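Benzoylformate Decarboxylase (Polynucleobacter necessarius, PDB 4K9Q) probably catalyses the decarboxylation of benzoylformate to benzaldehyde and carbon dioxide, using thiamine diphosphate and a magnesium ion. Local coordinates at residues Q46-A52 with N77-L82; L83-N88 with A396-W402; K89-I94 with P150-L156; A231-E235 with F275-P279. All blocks are in the same frame, centred on the assembly; numbering follows the deposited sequence.

Interaction 1. Residues Q46-A52 with N77-L82; sequences QEASVVA and NAMGCL. With TPP (thiamine diphosphate), chain D.
E47 presents one carboxylate oxygen to N77 and the other to the cofactor of chain D. N77 ND2 donates to E47 OE1 at 3.0 Å, with the oxygen in the plane of the amide, whereas the nitrogen stands above the carboxylate, whose plane is turned 56° from that amide. E47 OE2 comes within 2.7 Å of N1' of the thiamine diphosphate, the meeting of a glutamate with the aminopyrimidine that marks thiamine diphosphate enzymes. S375, G430, S431, G460 and I461 of the second subunit hydrogen-bond this cofactor, so E47 reaches it across the subunit interface. A bend in the E47 chain (chi2 85°) turns its carboxylate to face both partners. The side chain of Q46 crosses that of N77 at about a right angle, yet their amide planes are only 17° apart, and Q46 NE2 sits 3.6 Å from N77 CG. Q46 OE1 caps helix 47-61 by accepting from A48 N, while a water links Q46 NE2 to N77 O. Farther along, V51 spreads its two methyls: CG2 meets A78 CB at 3.6 Å and CG1 meets C81 CB at 3.9 Å. C81 SG lies against the methyls of A48 and A52. The start of helix 47-61 thus packs on that of helix 79-88, with I69 of strand 66-69 touching E47 and A78, P405 of helix 403-417 touching A52, and Y434 of the second subunit against Q46 and E47.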
# COMPACT_ATOMS: atom_id res chain seq x y z
N GLN A 46 1.15 -23.12 -15.65
CA GLN A 46 0.61 -22.38 -14.51
C GLN A 46 1.66 -21.38 -14.06
O GLN A 46 2.86 -21.62 -14.22
CB GLN A 46 0.22 -23.35 -13.38
CG GLN A 46 -0.85 -22.81 -12.42
CD GLN A 46 -0.26 -22.20 -11.15
OE1 GLN A 46 0.96 -22.12 -11.00
NE2 GLN A 46 -1.13 -21.80 -10.23
N GLU A 47 1.23 -20.24 -13.51
CA GLU A 47 2.13 -19.11 -13.34
C GLU A 47 3.18 -19.25 -12.23
O GLU A 47 4.22 -18.61 -12.29
CB GLU A 47 1.33 -17.81 -13.20
CG GLU A 47 0.53 -17.46 -14.45
CD GLU A 47 -0.85 -18.13 -14.52
OE1 GLU A 47 -1.15 -19.02 -13.68
OE2 GLU A 47 -1.62 -17.75 -15.43
N ALA A 48 2.93 -20.09 -11.23
CA ALA A 48 3.98 -20.36 -10.25
C ALA A 48 5.17 -20.99 -10.99
O ALA A 48 6.32 -20.64 -10.73
CB ALA A 48 3.47 -21.29 -9.14
N SER A 49 4.89 -21.91 -11.91
CA SER A 49 5.97 -22.54 -12.67
C SER A 49 6.66 -21.53 -13.59
O SER A 49 7.88 -21.55 -13.73
CB SER A 49 5.47 -23.75 -13.47
OG SER A 49 5.26 -24.86 -12.61
N VAL A 50 5.87 -20.65 -14.21
CA VAL A 50 6.43 -19.61 -15.08
C VAL A 50 7.52 -18.81 -14.36
O VAL A 50 8.65 -18.67 -14.85
CB VAL A 50 5.34 -18.64 -15.56
CG1 VAL A 50 5.97 -17.45 -16.28
CG2 VAL A 50 4.33 -19.37 -16.48
N VAL A 51 7.19 -18.31 -13.18
CA VAL A 51 8.13 -17.48 -12.42
C VAL A 51 9.34 -18.30 -11.96
O VAL A 51 10.48 -17.85 -12.09
CB VAL A 51 7.43 -16.81 -11.24
CG1 VAL A 51 8.45 -16.12 -10.31
CG2 VAL A 51 6.43 -15.78 -11.77
N ALA A 52 9.11 -19.50 -11.45
CA ALA A 52 10.23 -20.31 -10.96
C ALA A 52 11.19 -20.77 -12.07
O ALA A 52 12.40 -20.82 -11.87
CB ALA A 52 9.72 -21.51 -10.14
N ASN A 77 -1.62 -16.07 -9.31
CA ASN A 77 -1.12 -17.45 -9.25
C ASN A 77 0.39 -17.50 -9.03
O ASN A 77 0.92 -18.50 -8.52
CB ASN A 77 -1.47 -18.21 -10.54
CG ASN A 77 -2.91 -18.67 -10.57
OD1 ASN A 77 -3.63 -18.58 -9.57
ND2 ASN A 77 -3.35 -19.19 -11.72
N ALA A 78 1.08 -16.44 -9.44
CA ALA A 78 2.54 -16.38 -9.35
C ALA A 78 3.11 -15.83 -8.04
O ALA A 78 4.33 -15.82 -7.87
CB ALA A 78 3.10 -15.58 -10.52
N MET A 79 2.27 -15.33 -7.13
CA MET A 79 2.80 -14.53 -6.02
C MET A 79 3.72 -15.27 -5.04
O MET A 79 4.62 -14.66 -4.44
CB MET A 79 1.68 -13.79 -5.26
CG MET A 79 1.17 -12.55 -5.97
SD MET A 79 2.45 -11.33 -6.29
CE MET A 79 3.21 -11.12 -4.68
N GLY A 80 3.49 -16.57 -4.84
CA GLY A 80 4.34 -17.36 -3.96
C GLY A 80 5.74 -17.48 -4.54
O GLY A 80 6.75 -17.27 -3.86
N CYS A 81 5.83 -17.81 -5.82
CA CYS A 81 7.14 -17.89 -6.45
C CYS A 81 7.79 -16.51 -6.63
O CYS A 81 9.00 -16.40 -6.67
CB CYS A 81 7.08 -18.69 -7.75
SG CYS A 81 6.99 -20.46 -7.37
N LEU A 82 6.98 -15.45 -6.71
CA LEU A 82 7.55 -14.11 -6.79
C LEU A 82 8.20 -13.73 -5.45
O LEU A 82 9.30 -13.20 -5.41
CB LEU A 82 6.49 -13.10 -7.21
CG LEU A 82 6.98 -11.66 -7.34
CD1 LEU A 82 8.21 -11.59 -8.23
CD2 LEU A 82 5.86 -10.79 -7.91
N1' TPP D . -3.93 -17.67 -16.77
C2' TPP D . -4.95 -17.51 -15.85
CM2 TPP D . -4.72 -17.80 -14.40
N3' TPP D . -6.20 -17.07 -16.25
C4' TPP D . -6.43 -16.78 -17.57
N4' TPP D . -7.63 -16.34 -17.94
C5' TPP D . -5.42 -16.97 -18.51
C6' TPP D . -4.15 -17.40 -18.11
C7' TPP D . -5.68 -16.66 -19.96
N3 TPP D . -6.55 -17.57 -20.69
C2 TPP D . -7.88 -17.33 -20.98
S1 TPP D . -8.60 -18.49 -21.83
C5 TPP D . -7.23 -19.36 -21.87
C4 TPP D . -6.15 -18.76 -21.22
CM4 TPP D . -4.77 -19.34 -21.10
C6 TPP D . -7.29 -20.66 -22.62
C7 TPP D . -8.26 -21.69 -22.06
O7 TPP D . -7.95 -22.88 -22.75
PA TPP D . -8.81 -24.22 -22.52
O1A TPP D . -9.10 -24.38 -21.06
O2A TPP D . -8.06 -25.41 -23.06
O3A TPP D . -10.22 -23.91 -23.22
PB TPP D . -10.56 -23.79 -24.79
O1B TPP D . -10.51 -22.34 -25.12
O2B TPP D . -11.96 -24.35 -24.95
O3B TPP D . -9.55 -24.53 -25.62
O HOH W 1 -0.54 -20.72 -7.55

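Interaction 2. Residues L83-N88 with A396-W402; sequences LTAYQN and ASGGLGW. With TPP (thiamine diphosphate), chain B.
L83 CD2 touches S397 CB at 3.9 Å. At the next residue, T84 OG1 and S397 OG share a 2.6 Å hydrogen bond; T84 OG1 is also bonded to G80 O and, through a water, is linked to G399 O. Its other branch, CG2, is set anti to the backbone N and rests over the W402 five-membered ring, 3.6 Å from the centroid. S397 OG also accepts from G399 N, an ST turn that shapes the cofactor loop: G398 O accepts a hydrogen bond from N4' of the chain B thiamine diphosphate at 2.8 Å, L400 N donates to its N3' at 3.1 Å, and the L400 side chain reaches both cofactor rings, as expected for the V conformation of this coenzyme. Q87 OE1 receives two waters, one weakly, that also donate to A396 O and S397 O. N88 OD1 accepts from A396 N at 3.0 Å in the carbonyl plane, while N88 ND2 approaches the W402 ring obliquely, near CZ2; N88 ND2 and W402 NE1 are both bonded to D55 OD2. An alanine in place of W402 would probably leave a gap beside T84 CG2 and D55 OD2 with just N88 ND2 of these donors.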
# COMPACT_ATOMS: atom_id res chain seq x y z
N LEU A 83 7.52 -14.02 -4.34
CA LEU A 83 8.11 -13.86 -3.02
C LEU A 83 9.47 -14.57 -3.01
O LEU A 83 10.48 -14.01 -2.57
CB LEU A 83 7.18 -14.45 -1.94
CG LEU A 83 7.54 -14.40 -0.45
CD1 LEU A 83 6.30 -14.65 0.40
CD2 LEU A 83 8.61 -15.42 -0.11
N THR A 84 9.52 -15.79 -3.53
CA THR A 84 10.76 -16.55 -3.51
C THR A 84 11.84 -15.91 -4.40
O THR A 84 13.01 -15.83 -4.00
CB THR A 84 10.50 -18.01 -3.88
OG1 THR A 84 9.61 -18.58 -2.91
CG2 THR A 84 11.80 -18.80 -3.94
N ALA A 85 11.46 -15.45 -5.58
CA ALA A 85 12.42 -14.74 -6.45
C ALA A 85 13.00 -13.51 -5.74
O ALA A 85 14.19 -13.22 -5.86
CB ALA A 85 11.75 -14.34 -7.76
N TYR A 86 12.15 -12.79 -5.01
CA TYR A 86 12.59 -11.63 -4.27
C TYR A 86 13.63 -12.03 -3.22
O TYR A 86 14.68 -11.39 -3.11
CB TYR A 86 11.39 -10.95 -3.59
CG TYR A 86 11.70 -9.65 -2.92
CD1 TYR A 86 12.09 -9.62 -1.58
CD2 TYR A 86 11.59 -8.43 -3.61
CE1 TYR A 86 12.37 -8.40 -0.94
CE2 TYR A 86 11.88 -7.22 -2.98
CZ TYR A 86 12.26 -7.22 -1.65
OH TYR A 86 12.54 -6.03 -1.03
N GLN A 87 13.36 -13.08 -2.45
CA GLN A 87 14.30 -13.49 -1.40
C GLN A 87 15.57 -14.15 -1.97
O GLN A 87 16.62 -14.09 -1.35
CB GLN A 87 13.59 -14.36 -0.34
CG GLN A 87 12.48 -13.56 0.37
CD GLN A 87 11.97 -14.20 1.64
OE1 GLN A 87 11.90 -15.43 1.74
NE2 GLN A 87 11.60 -13.37 2.62
N ASN A 88 15.45 -14.73 -3.16
CA ASN A 88 16.60 -15.27 -3.91
C ASN A 88 17.47 -14.14 -4.48
O ASN A 88 18.60 -14.38 -4.94
CB ASN A 88 16.13 -16.11 -5.10
CG ASN A 88 15.65 -17.51 -4.71
OD1 ASN A 88 15.90 -17.99 -3.60
ND2 ASN A 88 14.97 -18.17 -5.64
N ALA A 396 15.50 -19.75 -1.25
CA ALA A 396 15.90 -18.97 -0.07
C ALA A 396 14.74 -18.77 0.90
O ALA A 396 14.95 -18.33 2.03
CB ALA A 396 16.45 -17.60 -0.50
N SER A 397 13.53 -19.14 0.47
CA SER A 397 12.30 -18.70 1.12
C SER A 397 11.53 -19.77 1.90
O SER A 397 10.67 -19.44 2.72
CB SER A 397 11.36 -18.17 0.05
OG SER A 397 10.91 -19.27 -0.74
N GLY A 398 11.80 -21.04 1.60
CA GLY A 398 11.01 -22.13 2.15
C GLY A 398 9.65 -22.35 1.50
O GLY A 398 8.89 -23.21 1.95
N GLY A 399 9.33 -21.59 0.46
CA GLY A 399 8.07 -21.73 -0.24
C GLY A 399 8.03 -22.89 -1.23
O GLY A 399 8.62 -22.84 -2.31
N LEU A 400 7.33 -23.95 -0.85
CA LEU A 400 7.24 -25.13 -1.70
C LEU A 400 6.60 -24.81 -3.04
O LEU A 400 5.75 -23.92 -3.15
CB LEU A 400 6.46 -26.24 -0.98
CG LEU A 400 7.04 -26.69 0.35
CD1 LEU A 400 6.18 -27.83 0.93
CD2 LEU A 400 8.48 -27.15 0.17
N GLY A 401 7.02 -25.53 -4.08
CA GLY A 401 6.55 -25.29 -5.43
C GLY A 401 7.57 -24.54 -6.28
O GLY A 401 7.33 -24.27 -7.45
N TRP A 402 8.71 -24.21 -5.69
CA TRP A 402 9.71 -23.45 -6.44
C TRP A 402 10.69 -24.36 -7.18
O TRP A 402 11.02 -24.12 -8.34
CB TRP A 402 10.48 -22.50 -5.52
CG TRP A 402 11.44 -21.63 -6.27
CD1 TRP A 402 11.16 -20.47 -6.94
CD2 TRP A 402 12.85 -21.85 -6.44
NE1 TRP A 402 12.30 -19.96 -7.51
CE2 TRP A 402 13.35 -20.79 -7.21
CE3 TRP A 402 13.73 -22.85 -6.01
CZ2 TRP A 402 14.70 -20.69 -7.57
CZ3 TRP A 402 15.08 -22.75 -6.36
CH2 TRP A 402 15.54 -21.68 -7.14
N1' TPP B . 2.83 -24.47 1.42
C2' TPP B . 3.88 -23.80 0.80
CM2 TPP B . 3.66 -23.08 -0.49
N3' TPP B . 5.14 -23.78 1.37
C4' TPP B . 5.36 -24.42 2.56
N4' TPP B . 6.58 -24.38 3.11
C5' TPP B . 4.33 -25.13 3.18
C6' TPP B . 3.05 -25.14 2.62
C7' TPP B . 4.57 -25.83 4.48
N3 TPP B . 5.39 -27.04 4.44
C2 TPP B . 6.73 -27.10 4.80
S1 TPP B . 7.38 -28.57 4.69
C5 TPP B . 5.97 -29.19 4.18
C4 TPP B . 4.93 -28.27 4.09
CM4 TPP B . 3.52 -28.57 3.65
C6 TPP B . 5.96 -30.67 3.92
C7 TPP B . 6.89 -31.14 2.82
O7 TPP B . 6.51 -32.48 2.58
PA TPP B . 7.31 -33.41 1.53
O1A TPP B . 7.62 -32.59 0.31
O2A TPP B . 6.50 -34.62 1.20
O3A TPP B . 8.72 -33.68 2.25
PB TPP B . 9.04 -34.61 3.52
O1B TPP B . 9.06 -33.71 4.71
O2B TPP B . 10.41 -35.20 3.26
O3B TPP B . 7.99 -35.66 3.69
O HOH W 2 8.07 -20.49 -3.82
O HOH W 3 14.44 -15.94 3.23
O HOH W 4 10.81 -16.89 3.81

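Interaction 3. Residues K89-I94 with P150-L156; sequences KTPLII and PQGPVFL
Three backbone hydrogen bonds join the segments: V154 N to L92 O at 3.1 Å, I94 N to V154 O at 2.8 Å, and L156 N to I94 O at 2.8 Å. They form a parallel ladder, and the segments run only 8° apart end to end. Weaker CA-H...O contacts supplement it, F155 CA lying 3.2 Å from I94 O. At the other end a water donates to both K89 O and Q151 OE1; Q151 NE2 turns to M147 O, and K89 NZ makes salt bridges to D207 and D297. K89 itself closes helix 79-88 with a Schellman motif, and P91 then centres an inverse gamma turn before the strand begins. In the packing, I94 and F155 point to one face of the sheet, where I94 CG2, anti to its backbone nitrogen, meets the edge of the F155 ring in plane, 3.8 Å from CD1. I93 and V154 occupy the other face, with I93 CG1 4.2 Å from V154 CG2. K89 CD reaches P150 CB at 4.0 Å. L82 of helix 79-88 touches I94 and P153 on one side of the sheet, while A142 and T145 of helix 135-147 meet V154 on the other. Strands 93-98 and 154-159 are neighbours in a six-stranded parallel sheet with helices on both faces, the alpha/beta fold of the N-terminal domain of thiamine diphosphate enzymes.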
# COMPACT_ATOMS: atom_id res chain seq x y z
N LYS A 89 16.92 -12.92 -4.49
CA LYS A 89 17.57 -11.76 -5.12
C LYS A 89 17.79 -11.93 -6.62
O LYS A 89 18.84 -11.56 -7.16
CB LYS A 89 18.85 -11.38 -4.39
CG LYS A 89 18.56 -10.78 -3.01
CD LYS A 89 19.80 -10.25 -2.30
CE LYS A 89 20.69 -11.37 -1.77
NZ LYS A 89 21.53 -10.84 -0.64
N THR A 90 16.79 -12.47 -7.31
CA THR A 90 16.91 -12.74 -8.74
C THR A 90 16.31 -11.59 -9.51
O THR A 90 15.19 -11.18 -9.24
CB THR A 90 16.15 -14.02 -9.11
OG1 THR A 90 16.56 -15.08 -8.25
CG2 THR A 90 16.39 -14.40 -10.58
N PRO A 91 17.06 -11.05 -10.48
CA PRO A 91 16.62 -9.85 -11.21
C PRO A 91 15.60 -10.14 -12.33
O PRO A 91 15.86 -9.80 -13.49
CB PRO A 91 17.93 -9.31 -11.79
CG PRO A 91 18.79 -10.52 -11.98
CD PRO A 91 18.42 -11.47 -10.86
N LEU A 92 14.46 -10.73 -11.99
CA LEU A 92 13.42 -11.00 -12.98
C LEU A 92 12.67 -9.73 -13.35
O LEU A 92 12.41 -8.87 -12.49
CB LEU A 92 12.42 -12.02 -12.44
CG LEU A 92 12.97 -13.38 -12.06
CD1 LEU A 92 11.81 -14.28 -11.64
CD2 LEU A 92 13.75 -13.98 -13.26
N ILE A 93 12.32 -9.61 -14.62
CA ILE A 93 11.41 -8.54 -15.05
C ILE A 93 10.03 -9.16 -15.25
O ILE A 93 9.77 -9.83 -16.26
CB ILE A 93 11.92 -7.85 -16.32
CG1 ILE A 93 13.29 -7.22 -16.04
CG2 ILE A 93 10.92 -6.79 -16.79
CD1 ILE A 93 13.95 -6.60 -17.26
N ILE A 94 9.17 -8.96 -14.26
CA ILE A 94 7.82 -9.53 -14.31
C ILE A 94 6.91 -8.61 -15.10
O ILE A 94 6.71 -7.45 -14.72
CB ILE A 94 7.22 -9.72 -12.90
CG1 ILE A 94 8.17 -10.47 -11.95
CG2 ILE A 94 5.86 -10.44 -13.03
CD1 ILE A 94 8.56 -11.86 -12.37
N PRO A 150 20.97 -4.56 -3.94
CA PRO A 150 20.76 -6.00 -3.97
C PRO A 150 19.76 -6.32 -5.08
O PRO A 150 18.69 -5.71 -5.13
CB PRO A 150 20.14 -6.29 -2.60
CG PRO A 150 19.40 -5.05 -2.26
CD PRO A 150 20.22 -3.91 -2.85
N GLN A 151 20.11 -7.24 -5.97
CA GLN A 151 19.26 -7.52 -7.11
C GLN A 151 17.92 -8.13 -6.69
O GLN A 151 17.77 -8.68 -5.60
CB GLN A 151 20.00 -8.40 -8.13
CG GLN A 151 21.30 -7.77 -8.63
CD GLN A 151 21.98 -8.62 -9.70
OE1 GLN A 151 21.90 -9.85 -9.67
NE2 GLN A 151 22.66 -7.96 -10.63
N GLY A 152 16.93 -8.02 -7.57
CA GLY A 152 15.60 -8.51 -7.25
C GLY A 152 14.59 -8.21 -8.32
O GLY A 152 14.87 -7.46 -9.26
N PRO A 153 13.39 -8.79 -8.20
CA PRO A 153 12.38 -8.68 -9.26
C PRO A 153 11.65 -7.35 -9.26
O PRO A 153 11.51 -6.69 -8.23
CB PRO A 153 11.41 -9.83 -8.94
CG PRO A 153 11.50 -9.98 -7.47
CD PRO A 153 12.95 -9.70 -7.12
N VAL A 154 11.18 -6.97 -10.44
CA VAL A 154 10.37 -5.77 -10.63
C VAL A 154 9.12 -6.13 -11.44
O VAL A 154 9.08 -7.19 -12.09
CB VAL A 154 11.16 -4.67 -11.36
CG1 VAL A 154 12.36 -4.23 -10.54
CG2 VAL A 154 11.62 -5.17 -12.72
N PHE A 155 8.11 -5.27 -11.41
CA PHE A 155 6.84 -5.58 -12.07
C PHE A 155 6.36 -4.43 -12.94
O PHE A 155 6.30 -3.29 -12.49
CB PHE A 155 5.75 -5.91 -11.03
CG PHE A 155 4.38 -6.06 -11.64
CD1 PHE A 155 4.09 -7.16 -12.43
CD2 PHE A 155 3.40 -5.11 -11.43
CE1 PHE A 155 2.83 -7.32 -13.00
CE2 PHE A 155 2.12 -5.27 -12.00
CZ PHE A 155 1.85 -6.36 -12.80
N LEU A 156 6.03 -4.75 -14.20
CA LEU A 156 5.40 -3.80 -15.11
C LEU A 156 4.03 -4.30 -15.55
O LEU A 156 3.89 -5.46 -15.97
CB LEU A 156 6.25 -3.60 -16.37
CG LEU A 156 7.65 -3.00 -16.21
CD1 LEU A 156 8.35 -2.97 -17.56
CD2 LEU A 156 7.54 -1.61 -15.61
O HOH W 5 21.42 -11.71 -7.82

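Interaction 4. Residues A231-E235 with F275-P279; sequences APFAE and FRYYP
R276 grips the facing loop with a single nitrogen: NH1 donates to F233 O at 2.9 Å and to E235 OE1 at 2.8 Å, the second bond forming part of a salt bridge. Both acceptors lie at the guanidinium edge, close to its plane, but E235 OE1 is met from above the carboxylate plane, and the carboxylate and guanidinium planes are 32° apart. The arginine chain runs extended and then bends (chi3 -74°), which turns NH1 to these oxygens. A water joins R276 NH2 to E235 OE2, which also pairs with R210. A leucine in place of R276 would probably leave F233 O without this donor and E235 with R210 as its remaining charged partner. Backbone turns set up the meeting: A231 to A234 form a type II beta turn with F233 at positive phi, and R276 centres an inverse gamma turn. R276 O, which finds no polar partner, is buried 3.6 Å from P232 CB. R276 CD lies 3.6 Å from F233 CB, F233 CZ meets Y278 CD2 at 3.7 Å with the rings obliquely placed, and P232 CD approaches F275 CD1 at 4.2 Å. Y278, whose side chain lies about 5 Å from the bound thiamine diphosphate, hydrogen-bonds through OH to S26 of the second subunit. These loops follow strands 228-230 and 266-270, which flank strand 201-204 in the central-domain sheet; L257 of helix 254-260 touches P232 and F275, F465 of helix 460-468 meets Y278 and P279, and L109 of the second subunit packs on F233 and R276.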
# COMPACT_ATOMS: atom_id res chain seq x y z
N ALA A 231 25.83 -20.78 6.62
CA ALA A 231 24.70 -20.17 7.32
C ALA A 231 23.48 -21.09 7.26
O ALA A 231 23.35 -21.89 6.32
CB ALA A 231 24.38 -18.82 6.72
N PRO A 232 22.57 -20.99 8.25
CA PRO A 232 21.35 -21.81 8.19
C PRO A 232 20.56 -21.51 6.93
O PRO A 232 20.46 -20.35 6.52
CB PRO A 232 20.56 -21.36 9.43
CG PRO A 232 21.10 -19.98 9.75
CD PRO A 232 22.56 -20.05 9.38
N PHE A 233 20.00 -22.55 6.32
CA PHE A 233 19.18 -22.36 5.13
C PHE A 233 19.88 -21.56 4.03
O PHE A 233 19.28 -20.68 3.40
CB PHE A 233 17.83 -21.74 5.51
CG PHE A 233 16.89 -22.73 6.11
CD1 PHE A 233 16.15 -23.57 5.30
CD2 PHE A 233 16.77 -22.85 7.49
CE1 PHE A 233 15.30 -24.51 5.85
CE2 PHE A 233 15.91 -23.79 8.04
CZ PHE A 233 15.18 -24.62 7.21
N ALA A 234 21.15 -21.88 3.80
CA ALA A 234 21.87 -21.30 2.68
C ALA A 234 21.40 -21.96 1.39
O ALA A 234 21.61 -23.15 1.17
CB ALA A 234 23.38 -21.46 2.86
N GLU A 235 20.76 -21.16 0.54
CA GLU A 235 20.10 -21.62 -0.67
C GLU A 235 21.08 -22.16 -1.71
O GLU A 235 20.71 -22.98 -2.56
CB GLU A 235 19.27 -20.48 -1.26
CG GLU A 235 20.09 -19.24 -1.65
CD GLU A 235 20.15 -18.18 -0.57
OE1 GLU A 235 20.16 -18.51 0.64
OE2 GLU A 235 20.22 -16.99 -0.93
N PHE A 275 20.11 -14.00 11.82
CA PHE A 275 20.35 -15.23 11.07
C PHE A 275 19.02 -15.73 10.53
O PHE A 275 17.95 -15.35 11.03
CB PHE A 275 20.90 -16.34 11.99
CG PHE A 275 22.34 -16.19 12.35
CD1 PHE A 275 23.33 -16.39 11.39
CD2 PHE A 275 22.71 -15.87 13.65
CE1 PHE A 275 24.66 -16.28 11.72
CE2 PHE A 275 24.05 -15.76 13.99
CZ PHE A 275 25.03 -15.96 13.03
N ARG A 276 19.08 -16.61 9.54
CA ARG A 276 17.87 -17.17 8.93
C ARG A 276 17.35 -18.33 9.78
O ARG A 276 17.44 -19.51 9.40
CB ARG A 276 18.13 -17.58 7.48
CG ARG A 276 16.89 -18.02 6.72
CD ARG A 276 17.23 -18.24 5.27
NE ARG A 276 17.42 -16.96 4.58
CZ ARG A 276 18.05 -16.84 3.41
NH1 ARG A 276 18.56 -17.91 2.82
NH2 ARG A 276 18.17 -15.65 2.85
N TYR A 277 16.82 -17.98 10.95
CA TYR A 277 16.26 -18.97 11.86
C TYR A 277 14.94 -19.52 11.34
O TYR A 277 14.30 -18.92 10.49
CB TYR A 277 16.01 -18.34 13.22
CG TYR A 277 17.23 -17.82 13.95
CD1 TYR A 277 18.28 -18.67 14.31
CD2 TYR A 277 17.31 -16.48 14.33
CE1 TYR A 277 19.38 -18.18 15.01
CE2 TYR A 277 18.41 -15.99 15.04
CZ TYR A 277 19.43 -16.85 15.38
OH TYR A 277 20.51 -16.37 16.08
N TYR A 278 14.51 -20.65 11.88
CA TYR A 278 13.23 -21.22 11.48
C TYR A 278 12.42 -21.67 12.70
O TYR A 278 11.48 -20.98 13.10
CB TYR A 278 13.42 -22.34 10.45
CG TYR A 278 12.13 -22.95 9.94
CD1 TYR A 278 10.92 -22.27 10.04
CD2 TYR A 278 12.14 -24.21 9.36
CE1 TYR A 278 9.74 -22.84 9.58
CE2 TYR A 278 10.97 -24.78 8.88
CZ TYR A 278 9.77 -24.09 9.00
OH TYR A 278 8.60 -24.66 8.53
N PRO A 279 12.79 -22.80 13.33
CA PRO A 279 12.09 -23.19 14.56
C PRO A 279 12.45 -22.25 15.69
O PRO A 279 13.53 -21.67 15.70
CB PRO A 279 12.67 -24.58 14.85
CG PRO A 279 14.04 -24.52 14.28
CD PRO A 279 13.91 -23.70 13.03
O HOH W 6 18.93 -14.97 0.19

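From the N terminus, interaction 1 closes a short loop, 46-52 to 77-82, within the N-terminal domain before interaction 2 opens on the same helix 79-88. Interaction 2 spans by far the longest stretch, tying that helix to the cofactor loop 396-402 of the C-terminal domain. Within its span lie interactions 3 and 4, one after the other: 89-94 with 150-156 in the N-terminal sheet, and 231-235 with 275-279 in the central domain. No two contacts cross. Interactions 1, 2 and 3 all touch one another, and A396 of interaction 2 meets E235 and R276 of interaction 4, so the N-terminal, C-terminal and central domains meet around the 396-402 loop that holds the chain B cofactor.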